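Local coordinates for protein Myo-inositol dehydrogenase (PDB 3EUW) that probably oxidises myo-inositol at its 2-hydroxyl with NAD+ as hydride acceptor, as a tetrameric member of the Gfo/Idh/MocA oxidoreductase family, at residues E191-G196 / G327-L332; A197-Q202 / D209-I214; D114-V119 / P305-G310; L31-D36 / F61-I66. One frame throughout, in Å; residues are numbered along the deposited sequence.

Interaction 1 (E191-G196 / G327-L332); sequences EVTATG and GRTVTL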
loop_
_atom_site.group_PDB
_atom_site.type_symbol
_atom_site.label_atom_id
_atom_site.label_comp_id
_atom_site.label_asym_id
_atom_site.label_seq_id
_atom_site.Cartn_x
_atom_site.Cartn_y
_atom_site.Cartn_z
ATOM N N GLU A 191 16.853 -26.351 -17.516
ATOM C CA GLU A 191 17.384 -26.949 -16.288
ATOM C C GLU A 191 16.457 -26.780 -15.090
ATOM O O GLU A 191 15.695 -25.810 -15.006
ATOM C CB GLU A 191 18.758 -26.361 -15.944
ATOM C CG GLU A 191 19.801 -26.495 -17.057
ATOM C CD GLU A 191 21.207 -26.126 -16.605
ATOM O OE1 GLU A 191 21.351 -25.235 -15.742
ATOM O OE2 GLU A 191 22.173 -26.722 -17.127
ATOM N N VAL A 192 16.549 -27.721 -14.158
ATOM C CA VAL A 192 15.721 -27.696 -12.972
ATOM C C VAL A 192 16.511 -27.952 -11.694
ATOM O O VAL A 192 17.251 -28.926 -11.594
ATOM C CB VAL A 192 14.603 -28.744 -13.075
ATOM C CG1 VAL A 192 13.827 -28.820 -11.776
ATOM C CG2 VAL A 192 13.670 -28.382 -14.224
ATOM N N THR A 193 16.345 -27.061 -10.723
ATOM C CA THR A 193 17.020 -27.193 -9.436
ATOM C C THR A 193 15.970 -27.070 -8.337
ATOM O O THR A 193 15.141 -26.166 -8.369
ATOM C CB THR A 193 18.084 -26.105 -9.256
ATOM O OG1 THR A 193 18.929 -26.085 -10.409
ATOM C CG2 THR A 193 18.947 -26.390 -8.044
ATOM N N ALA A 194 15.993 -27.979 -7.371
ATOM C CA ALA A 194 15.009 -27.933 -6.297
ATOM C C ALA A 194 15.596 -28.336 -4.960
ATOM O O ALA A 194 16.458 -29.209 -4.888
ATOM C CB ALA A 194 13.808 -28.839 -6.634
ATOM N N THR A 195 15.094 -27.705 -3.903
ATOM C CA THR A 195 15.540 -27.967 -2.545
ATOM C C THR A 195 14.313 -28.185 -1.654
ATOM O O THR A 195 13.412 -27.347 -1.617
ATOM C CB THR A 195 16.336 -26.770 -2.013
ATOM O OG1 THR A 195 17.379 -26.453 -2.939
ATOM C CG2 THR A 195 16.943 -27.087 -0.660
ATOM N N GLY A 196 14.278 -29.304 -0.940
ATOM C CA GLY A 196 13.145 -29.576 -0.071
ATOM C C GLY A 196 13.572 -29.641 1.377
ATOM O O GLY A 196 14.714 -29.979 1.674
ATOM N N GLY A 327 20.493 -33.399 -4.805
ATOM C CA GLY A 327 21.406 -32.311 -4.516
ATOM C C GLY A 327 22.134 -31.793 -5.740
ATOM O O GLY A 327 23.282 -31.365 -5.650
ATOM N N ARG A 328 21.477 -31.843 -6.896
ATOM C CA ARG A 328 22.096 -31.335 -8.110
ATOM C C ARG A 328 21.060 -30.840 -9.114
ATOM O O ARG A 328 19.883 -31.192 -9.045
ATOM C CB ARG A 328 22.961 -32.410 -8.766
ATOM C CG ARG A 328 22.178 -33.362 -9.643
ATOM C CD ARG A 328 23.058 -34.449 -10.236
ATOM N NE ARG A 328 22.373 -35.070 -11.360
ATOM C CZ ARG A 328 22.489 -34.673 -12.623
ATOM N NH1 ARG A 328 23.277 -33.658 -12.946
ATOM N NH2 ARG A 328 21.794 -35.283 -13.566
ATOM N N THR A 329 21.513 -30.020 -10.050
ATOM C CA THR A 329 20.637 -29.491 -11.074
ATOM C C THR A 329 20.343 -30.610 -12.075
ATOM O O THR A 329 21.188 -31.480 -12.311
ATOM C CB THR A 329 21.300 -28.288 -11.774
ATOM O OG1 THR A 329 21.512 -27.244 -10.814
ATOM C CG2 THR A 329 20.427 -27.761 -12.893
ATOM N N VAL A 330 19.139 -30.600 -12.638
ATOM C CA VAL A 330 18.721 -31.607 -13.607
ATOM C C VAL A 330 18.518 -30.989 -14.992
ATOM O O VAL A 330 17.774 -30.024 -15.144
ATOM C CB VAL A 330 17.388 -32.296 -13.162
ATOM C CG1 VAL A 330 16.862 -33.216 -14.268
ATOM C CG2 VAL A 330 17.609 -33.101 -11.894
ATOM N N THR A 331 19.192 -31.544 -15.994
ATOM C CA THR A 331 19.065 -31.069 -17.373
ATOM C C THR A 331 17.945 -31.858 -18.049
ATOM O O THR A 331 18.026 -33.074 -18.196
ATOM C CB THR A 331 20.376 -31.275 -18.161
ATOM O OG1 THR A 331 21.408 -30.461 -17.593
ATOM C CG2 THR A 331 20.187 -30.887 -19.619
ATOM N N LEU A 332 16.896 -31.156 -18.449
ATOM C CA LEU A 332 15.741 -31.776 -19.084
ATOM C C LEU A 332 16.023 -32.503 -20.392
ATOM O O LEU A 332 15.517 -33.602 -20.614
ATOM C CB LEU A 332 14.666 -30.720 -19.312
ATOM C CG LEU A 332 14.107 -30.129 -18.020
ATOM C CD1 LEU A 332 13.205 -28.955 -18.336
ATOM C CD2 LEU A 332 13.351 -31.208 -17.269
#

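Interaction 2 (A197-Q202 / D209-I214); sequences ANVFSQ and DYDQVI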
loop_
_atom_site.group_PDB
_atom_site.type_symbol
_atom_site.label_atom_id
_atom_site.label_comp_id
_atom_site.label_asym_id
_atom_site.label_seq_id
_atom_site.Cartn_x
_atom_site.Cartn_y
_atom_site.Cartn_z
ATOM N N ALA A 197 12.654 -29.320 2.279
ATOM C CA ALA A 197 12.937 -29.347 3.709
ATOM C C ALA A 197 11.701 -29.796 4.506
ATOM O O ALA A 197 10.615 -29.957 3.948
ATOM C CB ALA A 197 13.404 -27.967 4.179
ATOM N N ASN A 198 11.887 -29.997 5.808
ATOM C CA ASN A 198 10.819 -30.440 6.705
ATOM C C ASN A 198 10.924 -29.640 7.999
ATOM O O ASN A 198 11.692 -30.005 8.888
ATOM C CB ASN A 198 10.997 -31.930 6.998
ATOM C CG ASN A 198 10.599 -32.805 5.829
ATOM O OD1 ASN A 198 9.438 -33.172 5.692
ATOM N ND2 ASN A 198 11.552 -33.124 4.969
ATOM N N VAL A 199 10.149 -28.562 8.103
ATOM C CA VAL A 199 10.205 -27.685 9.271
ATOM C C VAL A 199 9.049 -27.636 10.273
ATOM O O VAL A 199 9.205 -27.041 11.343
ATOM C CB VAL A 199 10.453 -26.220 8.839
ATOM C CG1 VAL A 199 11.733 -26.137 8.051
ATOM C CG2 VAL A 199 9.261 -25.696 8.014
ATOM N N PHE A 200 7.895 -28.216 9.957
ATOM C CA PHE A 200 6.789 -28.141 10.916
ATOM C C PHE A 200 5.838 -29.319 10.979
ATOM O O PHE A 200 5.330 -29.637 12.050
ATOM C CB PHE A 200 5.960 -26.865 10.677
ATOM C CG PHE A 200 5.025 -26.951 9.501
ATOM C CD1 PHE A 200 3.743 -27.469 9.646
ATOM C CD2 PHE A 200 5.429 -26.520 8.241
ATOM C CE1 PHE A 200 2.872 -27.554 8.549
ATOM C CE2 PHE A 200 4.571 -26.600 7.145
ATOM C CZ PHE A 200 3.289 -27.118 7.298
ATOM N N SER A 201 5.597 -29.958 9.837
ATOM C CA SER A 201 4.649 -31.067 9.759
ATOM C C SER A 201 5.156 -32.492 10.009
ATOM O O SER A 201 5.964 -33.016 9.249
ATOM C CB SER A 201 3.953 -31.000 8.399
ATOM O OG SER A 201 3.071 -32.085 8.200
ATOM N N GLN A 202 4.666 -33.122 11.075
ATOM C CA GLN A 202 5.051 -34.506 11.391
ATOM C C GLN A 202 4.360 -35.411 10.362
ATOM O O GLN A 202 4.896 -36.423 9.915
ATOM C CB GLN A 202 4.577 -34.909 12.798
ATOM C CG GLN A 202 5.173 -34.133 13.976
ATOM C CD GLN A 202 4.596 -32.737 14.129
ATOM O OE1 GLN A 202 3.489 -32.454 13.676
ATOM N NE2 GLN A 202 5.338 -31.863 14.788
ATOM N N ASP A 209 7.682 -36.671 2.365
ATOM C CA ASP A 209 7.358 -35.558 1.495
ATOM C C ASP A 209 7.928 -34.314 2.203
ATOM O O ASP A 209 8.379 -34.401 3.349
ATOM C CB ASP A 209 5.833 -35.489 1.340
ATOM C CG ASP A 209 5.381 -34.488 0.296
ATOM O OD1 ASP A 209 6.220 -33.982 -0.476
ATOM O OD2 ASP A 209 4.166 -34.217 0.247
ATOM N N TYR A 210 7.918 -33.167 1.533
ATOM C CA TYR A 210 8.456 -31.952 2.142
ATOM C C TYR A 210 7.325 -30.991 2.465
ATOM O O TYR A 210 6.323 -30.937 1.737
ATOM C CB TYR A 210 9.431 -31.243 1.185
ATOM C CG TYR A 210 10.571 -32.092 0.668
ATOM C CD1 TYR A 210 11.647 -32.428 1.483
ATOM C CD2 TYR A 210 10.575 -32.548 -0.647
ATOM C CE1 TYR A 210 12.710 -33.202 0.996
ATOM C CE2 TYR A 210 11.620 -33.315 -1.144
ATOM C CZ TYR A 210 12.686 -33.639 -0.324
ATOM O OH TYR A 210 13.729 -34.372 -0.837
ATOM N N ASP A 211 7.465 -30.236 3.550
ATOM C CA ASP A 211 6.429 -29.270 3.868
ATOM C C ASP A 211 6.798 -27.886 3.329
ATOM O O ASP A 211 6.042 -26.928 3.502
ATOM C CB ASP A 211 6.133 -29.224 5.380
ATOM C CG ASP A 211 7.331 -28.842 6.210
ATOM O OD1 ASP A 211 8.250 -28.183 5.688
ATOM O OD2 ASP A 211 7.337 -29.192 7.412
ATOM N N GLN A 212 7.964 -27.786 2.691
ATOM C CA GLN A 212 8.401 -26.540 2.068
ATOM C C GLN A 212 9.532 -26.789 1.069
ATOM O O GLN A 212 10.444 -27.590 1.309
ATOM C CB GLN A 212 8.831 -25.486 3.111
ATOM C CG GLN A 212 10.135 -25.761 3.840
ATOM C CD GLN A 212 10.601 -24.583 4.691
ATOM O OE1 GLN A 212 11.684 -24.613 5.275
ATOM N NE2 GLN A 212 9.783 -23.545 4.762
ATOM N N VAL A 213 9.453 -26.112 -0.071
ATOM C CA VAL A 213 10.485 -26.258 -1.091
ATOM C C VAL A 213 10.812 -24.945 -1.813
ATOM O O VAL A 213 10.036 -23.997 -1.782
ATOM C CB VAL A 213 10.065 -27.289 -2.183
ATOM C CG1 VAL A 213 9.745 -28.639 -1.558
ATOM C CG2 VAL A 213 8.855 -26.769 -2.957
ATOM N N ILE A 214 11.981 -24.896 -2.439
ATOM C CA ILE A 214 12.394 -23.749 -3.244
ATOM C C ILE A 214 12.839 -24.349 -4.565
ATOM O O ILE A 214 13.600 -25.314 -4.584
ATOM C CB ILE A 214 13.608 -22.975 -2.677
ATOM C CG1 ILE A 214 13.187 -21.942 -1.627
ATOM C CG2 ILE A 214 14.271 -22.183 -3.819
ATOM C CD1 ILE A 214 12.426 -22.463 -0.486
#

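Interaction 3 (D114-V119 / P305-G310); sequences DGASKV and PNFEDG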
loop_
_atom_site.group_PDB
_atom_site.type_symbol
_atom_site.label_atom_id
_atom_site.label_comp_id
_atom_site.label_asym_id
_atom_site.label_seq_id
_atom_site.Cartn_x
_atom_site.Cartn_y
_atom_site.Cartn_z
ATOM N N ASP A 114 -3.990 -38.138 -31.999
ATOM C CA ASP A 114 -4.436 -36.805 -32.397
ATOM C C ASP A 114 -5.631 -36.311 -31.580
ATOM O O ASP A 114 -5.958 -35.122 -31.600
ATOM C CB ASP A 114 -4.772 -36.799 -33.890
ATOM C CG ASP A 114 -3.534 -36.960 -34.765
ATOM O OD1 ASP A 114 -2.760 -35.982 -34.886
ATOM O OD2 ASP A 114 -3.331 -38.062 -35.323
ATOM N N GLY A 115 -6.278 -37.224 -30.863
ATOM C CA GLY A 115 -7.407 -36.839 -30.039
ATOM C C GLY A 115 -6.996 -35.930 -28.887
ATOM O O GLY A 115 -7.835 -35.260 -28.278
ATOM N N ALA A 116 -5.698 -35.896 -28.594
ATOM C CA ALA A 116 -5.173 -35.068 -27.510
ATOM C C ALA A 116 -5.503 -33.588 -27.693
ATOM O O ALA A 116 -5.585 -32.843 -26.723
ATOM C CB ALA A 116 -3.667 -35.251 -27.399
ATOM N N SER A 117 -5.702 -33.171 -28.936
ATOM C CA SER A 117 -6.013 -31.777 -29.232
ATOM C C SER A 117 -7.370 -31.338 -28.682
ATOM O O SER A 117 -7.684 -30.151 -28.681
ATOM C CB SER A 117 -5.976 -31.534 -30.749
ATOM O OG SER A 117 -7.015 -32.232 -31.422
ATOM N N LYS A 118 -8.172 -32.293 -28.225
ATOM C CA LYS A 118 -9.487 -31.974 -27.674
ATOM C C LYS A 118 -9.433 -31.879 -26.152
ATOM O O LYS A 118 -10.460 -31.769 -25.479
ATOM C CB LYS A 118 -10.516 -33.022 -28.105
ATOM C CG LYS A 118 -10.953 -32.876 -29.559
ATOM C CD LYS A 118 -11.984 -33.932 -29.951
ATOM C CE LYS A 118 -12.477 -33.733 -31.390
ATOM N NZ LYS A 118 -13.259 -32.466 -31.550
ATOM N N VAL A 119 -8.222 -31.910 -25.609
ATOM C CA VAL A 119 -8.064 -31.822 -24.170
ATOM C C VAL A 119 -7.559 -30.455 -23.730
ATOM O O VAL A 119 -6.588 -29.932 -24.279
ATOM C CB VAL A 119 -7.081 -32.892 -23.643
ATOM C CG1 VAL A 119 -7.030 -32.848 -22.121
ATOM C CG2 VAL A 119 -7.511 -34.266 -24.106
ATOM N N PRO A 305 -4.523 -23.901 -21.640
ATOM C CA PRO A 305 -3.452 -24.906 -21.666
ATOM C C PRO A 305 -3.894 -26.184 -22.382
ATOM O O PRO A 305 -5.061 -26.583 -22.294
ATOM C CB PRO A 305 -3.189 -25.173 -20.184
ATOM C CG PRO A 305 -3.604 -23.902 -19.519
ATOM C CD PRO A 305 -4.873 -23.570 -20.249
ATOM N N ASN A 306 -2.955 -26.827 -23.069
ATOM C CA ASN A 306 -3.246 -28.062 -23.785
ATOM C C ASN A 306 -2.712 -29.310 -23.077
ATOM O O ASN A 306 -2.094 -29.238 -22.008
ATOM C CB ASN A 306 -2.671 -28.013 -25.207
ATOM C CG ASN A 306 -1.162 -27.883 -25.229
ATOM O OD1 ASN A 306 -0.451 -28.536 -24.462
ATOM N ND2 ASN A 306 -0.661 -27.053 -26.130
ATOM N N PHE A 307 -2.952 -30.457 -23.705
ATOM C CA PHE A 307 -2.513 -31.735 -23.179
ATOM C C PHE A 307 -1.016 -31.696 -22.886
ATOM O O PHE A 307 -0.566 -32.118 -21.822
ATOM C CB PHE A 307 -2.809 -32.836 -24.203
ATOM C CG PHE A 307 -2.545 -34.224 -23.701
ATOM C CD1 PHE A 307 -3.541 -34.942 -23.048
ATOM C CD2 PHE A 307 -1.300 -34.822 -23.894
ATOM C CE1 PHE A 307 -3.304 -36.243 -22.594
ATOM C CE2 PHE A 307 -1.052 -36.120 -23.443
ATOM C CZ PHE A 307 -2.056 -36.832 -22.791
ATOM N N GLU A 308 -0.256 -31.175 -23.840
ATOM C CA GLU A 308 1.195 -31.082 -23.729
ATOM C C GLU A 308 1.640 -30.283 -22.503
ATOM O O GLU A 308 2.634 -30.622 -21.876
ATOM C CB GLU A 308 1.776 -30.458 -25.002
ATOM C CG GLU A 308 3.208 -30.844 -25.278
ATOM C CD GLU A 308 3.401 -32.350 -25.290
ATOM O OE1 GLU A 308 2.623 -33.060 -25.968
ATOM O OE2 GLU A 308 4.340 -32.825 -24.622
ATOM N N ASP A 309 0.913 -29.224 -22.167
ATOM C CA ASP A 309 1.273 -28.435 -20.995
ATOM C C ASP A 309 1.119 -29.299 -19.752
ATOM O O ASP A 309 1.829 -29.113 -18.767
ATOM C CB ASP A 309 0.386 -27.194 -20.873
ATOM C CG ASP A 309 0.581 -26.220 -22.023
ATOM O OD1 ASP A 309 1.744 -25.900 -22.358
ATOM O OD2 ASP A 309 -0.435 -25.765 -22.584
ATOM N N GLY A 310 0.187 -30.247 -19.812
ATOM C CA GLY A 310 -0.036 -31.141 -18.690
ATOM C C GLY A 310 1.093 -32.150 -18.554
ATOM O O GLY A 310 1.487 -32.522 -17.450
HETATM O O HOH W 1 -4.859 -30.160 -26.118
#

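Interaction 4 (L31-D36 / F61-I66); sequences LVVIAD and FARDDI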
loop_
_atom_site.group_PDB
_atom_site.type_symbol
_atom_site.label_atom_id
_atom_site.label_comp_id
_atom_site.label_asym_id
_atom_site.label_seq_id
_atom_site.Cartn_x
_atom_site.Cartn_y
_atom_site.Cartn_z
ATOM N N LEU A 31 -25.618 -27.325 -18.132
ATOM C CA LEU A 31 -25.200 -28.566 -17.489
ATOM C C LEU A 31 -26.355 -29.567 -17.601
ATOM O O LEU A 31 -27.427 -29.342 -17.043
ATOM C CB LEU A 31 -24.875 -28.300 -16.019
ATOM C CG LEU A 31 -24.461 -29.515 -15.189
ATOM C CD1 LEU A 31 -23.221 -30.147 -15.797
ATOM C CD2 LEU A 31 -24.201 -29.094 -13.749
ATOM N N VAL A 32 -26.143 -30.669 -18.312
ATOM C CA VAL A 32 -27.212 -31.642 -18.485
ATOM C C VAL A 32 -27.049 -32.937 -17.716
ATOM O O VAL A 32 -27.989 -33.720 -17.627
ATOM C CB VAL A 32 -27.425 -31.987 -19.972
ATOM C CG1 VAL A 32 -27.788 -30.736 -20.734
ATOM C CG2 VAL A 32 -26.177 -32.632 -20.553
ATOM N N VAL A 33 -25.868 -33.181 -17.166
ATOM C CA VAL A 33 -25.674 -34.401 -16.402
ATOM C C VAL A 33 -24.452 -34.338 -15.500
ATOM O O VAL A 33 -23.394 -33.849 -15.899
ATOM C CB VAL A 33 -25.574 -35.640 -17.333
ATOM C CG1 VAL A 33 -24.307 -35.572 -18.169
ATOM C CG2 VAL A 33 -25.597 -36.919 -16.504
ATOM N N ILE A 34 -24.626 -34.826 -14.272
ATOM C CA ILE A 34 -23.572 -34.862 -13.268
ATOM C C ILE A 34 -23.365 -36.316 -12.839
ATOM O O ILE A 34 -24.317 -37.006 -12.494
ATOM C CB ILE A 34 -23.952 -34.041 -12.019
ATOM C CG1 ILE A 34 -24.216 -32.586 -12.409
ATOM C CG2 ILE A 34 -22.837 -34.120 -10.982
ATOM C CD1 ILE A 34 -24.525 -31.688 -11.243
ATOM N N ALA A 35 -22.119 -36.773 -12.868
ATOM C CA ALA A 35 -21.798 -38.138 -12.485
ATOM C C ALA A 35 -20.865 -38.178 -11.272
ATOM O O ALA A 35 -19.897 -37.416 -11.186
ATOM C CB ALA A 35 -21.157 -38.875 -13.657
ATOM N N ASP A 36 -21.170 -39.075 -10.339
ATOM C CA ASP A 36 -20.375 -39.248 -9.133
ATOM C C ASP A 36 -20.841 -40.524 -8.449
ATOM O O ASP A 36 -22.021 -40.667 -8.137
ATOM C CB ASP A 36 -20.570 -38.070 -8.182
ATOM C CG ASP A 36 -19.482 -37.990 -7.128
ATOM O OD1 ASP A 36 -19.257 -38.996 -6.418
ATOM O OD2 ASP A 36 -18.848 -36.919 -7.017
ATOM N N PHE A 61 -21.819 -41.319 -21.031
ATOM C CA PHE A 61 -21.514 -41.591 -22.424
ATOM C C PHE A 61 -22.614 -42.345 -23.171
ATOM O O PHE A 61 -22.476 -42.652 -24.358
ATOM C CB PHE A 61 -20.182 -42.332 -22.509
ATOM C CG PHE A 61 -19.009 -41.480 -22.123
ATOM C CD1 PHE A 61 -18.674 -40.359 -22.877
ATOM C CD2 PHE A 61 -18.260 -41.769 -20.990
ATOM C CE1 PHE A 61 -17.609 -39.533 -22.504
ATOM C CE2 PHE A 61 -17.196 -40.950 -20.612
ATOM C CZ PHE A 61 -16.873 -39.827 -21.373
ATOM N N ALA A 62 -23.700 -42.644 -22.470
ATOM C CA ALA A 62 -24.825 -43.309 -23.094
ATOM C C ALA A 62 -25.579 -42.231 -23.863
ATOM O O ALA A 62 -26.314 -42.539 -24.796
ATOM C CB ALA A 62 -25.735 -43.945 -22.037
ATOM N N ARG A 63 -25.383 -40.969 -23.473
ATOM C CA ARG A 63 -26.051 -39.843 -24.132
ATOM C C ARG A 63 -25.379 -39.572 -25.468
ATOM O O ARG A 63 -24.259 -40.027 -25.708
ATOM C CB ARG A 63 -25.976 -38.568 -23.273
ATOM C CG ARG A 63 -26.554 -38.694 -21.867
ATOM C CD ARG A 63 -26.389 -37.388 -21.079
ATOM N NE ARG A 63 -27.159 -36.285 -21.651
ATOM C CZ ARG A 63 -28.373 -35.926 -21.249
ATOM N NH1 ARG A 63 -28.964 -36.582 -20.259
ATOM N NH2 ARG A 63 -29.006 -34.921 -21.839
ATOM N N ASP A 64 -26.060 -38.824 -26.335
ATOM C CA ASP A 64 -25.502 -38.493 -27.643
ATOM C C ASP A 64 -25.561 -36.994 -27.904
ATOM O O ASP A 64 -25.403 -36.549 -29.038
ATOM C CB ASP A 64 -26.241 -39.264 -28.757
ATOM C CG ASP A 64 -27.696 -38.828 -28.933
ATOM O OD1 ASP A 64 -28.256 -38.138 -28.059
ATOM O OD2 ASP A 64 -28.289 -39.198 -29.966
ATOM N N ASP A 65 -25.767 -36.222 -26.841
ATOM C CA ASP A 65 -25.865 -34.765 -26.936
ATOM C C ASP A 65 -24.752 -34.009 -26.203
ATOM O O ASP A 65 -24.797 -32.788 -26.118
ATOM C CB ASP A 65 -27.202 -34.311 -26.359
ATOM C CG ASP A 65 -27.309 -34.593 -24.869
ATOM O OD1 ASP A 65 -26.651 -35.536 -24.401
ATOM O OD2 ASP A 65 -28.056 -33.891 -24.167
ATOM N N ILE A 66 -23.768 -34.721 -25.666
ATOM C CA ILE A 66 -22.685 -34.069 -24.930
ATOM C C ILE A 66 -21.710 -33.298 -25.812
ATOM O O ILE A 66 -20.965 -33.895 -26.587
ATOM C CB ILE A 66 -21.866 -35.084 -24.109
ATOM C CG1 ILE A 66 -22.802 -36.000 -23.326
ATOM C CG2 ILE A 66 -20.951 -34.346 -23.137
ATOM C CD1 ILE A 66 -23.775 -35.263 -22.434
#

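Interaction 1 (E191-G196 / G327-L332)
V192 and V330 form an antiparallel hydrogen-bonded pair, V192 N giving to V330 O at 2.8 Å and V330 N to V192 O at 2.7 Å, while E191 and T331 beside them make a non-hydrogen-bonded pair. Two CA-H...O contacts, E191 CA to V330 O and T329 CA to V192 O, add to the seam. The side chains separate onto two faces. On the face of E191 and T331, T329 supplies the main contact: its CG2, anti to the backbone N (OG1 chi1 -62°), packs on E191 CB at 3.7 Å. T329 OG1 meets T193 OG1 at 2.9 Å in a hydrogen bond that either hydroxyl could donate. The E191 chain stays extended beyond CG and runs beside T331, but its carboxylate has its stronger partner in R218, a salt bridge on the neighbouring strand. On the other face, V192 CG2 touches both methyls of L332, the CD2 approach being 4.2 Å. Within this chain, strand 330-331 is the outermost strand of the C-terminal domain's mixed sheet, returning after helix 307-326 to pair with strand 189-197; G327 and T329 make backbone bonds to a second subunit. That helix covers the V192 face through A319 and C320, and L332 packs on its L316. Strand 212-219 flanks strand 189-197 across from this seam, and T193 of the second subunit packs on T193.

Interaction 2 (A197-Q202 / D209-I214)
Backbone hydrogen bonds hold A197 at the end of its strand: A197 N donates to Q212 O at 3.0 Å, and D211 N returns a bond to A197 O at 3.2 Å. Here strands 189-197 and 212-219 of the C-terminal domain's mixed sheet part, around the connection through helix 202-206. Past this antiparallel pair the first chain turns off, and its touching part runs 103° from that of the second.

Side-chain-to-backbone bonds then take over, all to the carboxylate of D211. With CG between the backbone N and the carbonyl carbon (chi1 60°), the group reaches into the turn made by V199, F200 and S201. V199 N bonds to the syn lone pair of D211 OD1 at 3.1 Å. F200 N comes to D211 OD2 at 2.8 Å, on the syn side but tilted out of the carboxylate plane, whereas S201 N uses the anti lone pair of D211 OD2 at 3.1 Å.

Packing fills in around these bonds. The F200 ring passes D211 with its plane only 8° from that of the carboxylate, F200 CE2 lying 3.5 Å from D211 CB; H232 stacks on the same ring. A197 CB rests against Q212 CG, the V199 methyls pack crosswise against the Q212 side chain, and G222 of a second subunit packs on A197, V199 and Q212. S201 is the N-cap of helix 202-206, its OG accepting from I204 N.

Three successive amides thus converge on one buried carboxylate, which fixes the turn leading into that helix. Such a concentration of N-H donors would be expected to stabilise D211 as the anion.

Interaction 3 (D114-V119 / P305-G310)
F307 carries CG anti to its backbone N (chi1 -173°), which sends the ring from the first turn of helix 307-326 towards A116 and V119; V119 likewise has CG1 anti to its N (chi1 -175°), and both its methyls face the ring. The helix start is a capping box: D309 N donates to N306 OD1 at 2.8 Å, and N306 N donates back to D309 OD2 at 2.8 Å. Opposite it, the 3-10 turn 114-118 leads into strand 119-121, the outermost strand of the parallel Rossmann sheet on this side.

The F307 ring is met in two ways. A116 CB sits over one face, 4.0 Å from F307 CG, while V119 CB approaches the edge near the ring plane, 4.1 Å from F307 CD1. K109 and I112 of helix 102-112 also pack on the ring, as does I98, so the phenyl is sunk between the start of the long C-terminal helix and the Rossmann domain. V119 for its part leans on I82 and V86 of helix 78-87.

Around this apolar centre charges tie the helix start in further places: E308 OE1 forms a salt bridge with K109, and D309 OD1 one with R183. P305, preceded by a cis peptide bond, packs on F123 and F127, and its backbone bonds to that of L121.

The direct meeting of the segments is apolar, and a single water completes it, donating to V119 O over a short distance of doubtful exact length and to A116 O at 2.8 Å, while accepting from F307 N at 3.1 Å.

Interaction 4 (L31-D36 / F61-I66)
Apolar contact joins V32 and V33 of strand 29-35 to I66 and the arginine R63. I66, with CG1 beside its backbone N (chi1 -48°), brings CD1 to 4.0 Å from V32 CG2, and the same methyl lies 4.3 Å from V33 CG1. The aliphatic part of R63 takes part as well: R63 CD rests 4.0 Å from V33 CG1, the arginine chain running antiparallel to the valine side chain.

Packing against a charged group comes next. The R63 chain bends at chi3 (65°), laying the guanidinium across V32, whose CB stands over one of its faces, 3.8 Å from R63 NH2.

Charge pairing lies within 61-66 itself, where NE and NH2 of R63 together hold the two D65 oxygens: R63 NE donates to the syn lone pair of D65 OD1 at 2.9 Å, tilted from the guanidinium plane, and R63 NH2 to D65 OD2 at 2.7 Å, close to that plane. R63 NH1 has a second acidic partner, E52 OE2, on the edge strand 52-54 of the same parallel sheet.

All this belongs to the Rossmann-fold domain, where the loop between helix 57-60 and strand 68-71 passes beside strand 29-35. Held by two carboxylates, the guanidinium is fixed in rotation and presents a flat face to V32; the two carboxylates probably balance its charge, consistent with its lying against a buried valine.

Interactions 1 and 2 share the mixed sheet of the C-terminal domain: their centres lie about 17 Å apart, they meet on neighbouring strands 189-197 and 212-219, and both reach a second subunit, so this part of the sheet lies at a subunit interface of the tetramer. Interaction 4 lies in the Rossmann domain, its centre about 43 Å from that of interaction 1 and about 22 Å from that of interaction 3. Interaction 3 bridges the two halves, since helix 307-326 begins at the Rossmann sheet and runs on to strand 330-331 of interaction 1. Along the chain interaction 4 closes first; interactions 3 and 1 then interleave, and interaction 2 falls within both spans. The chain's end thus ties the domains together.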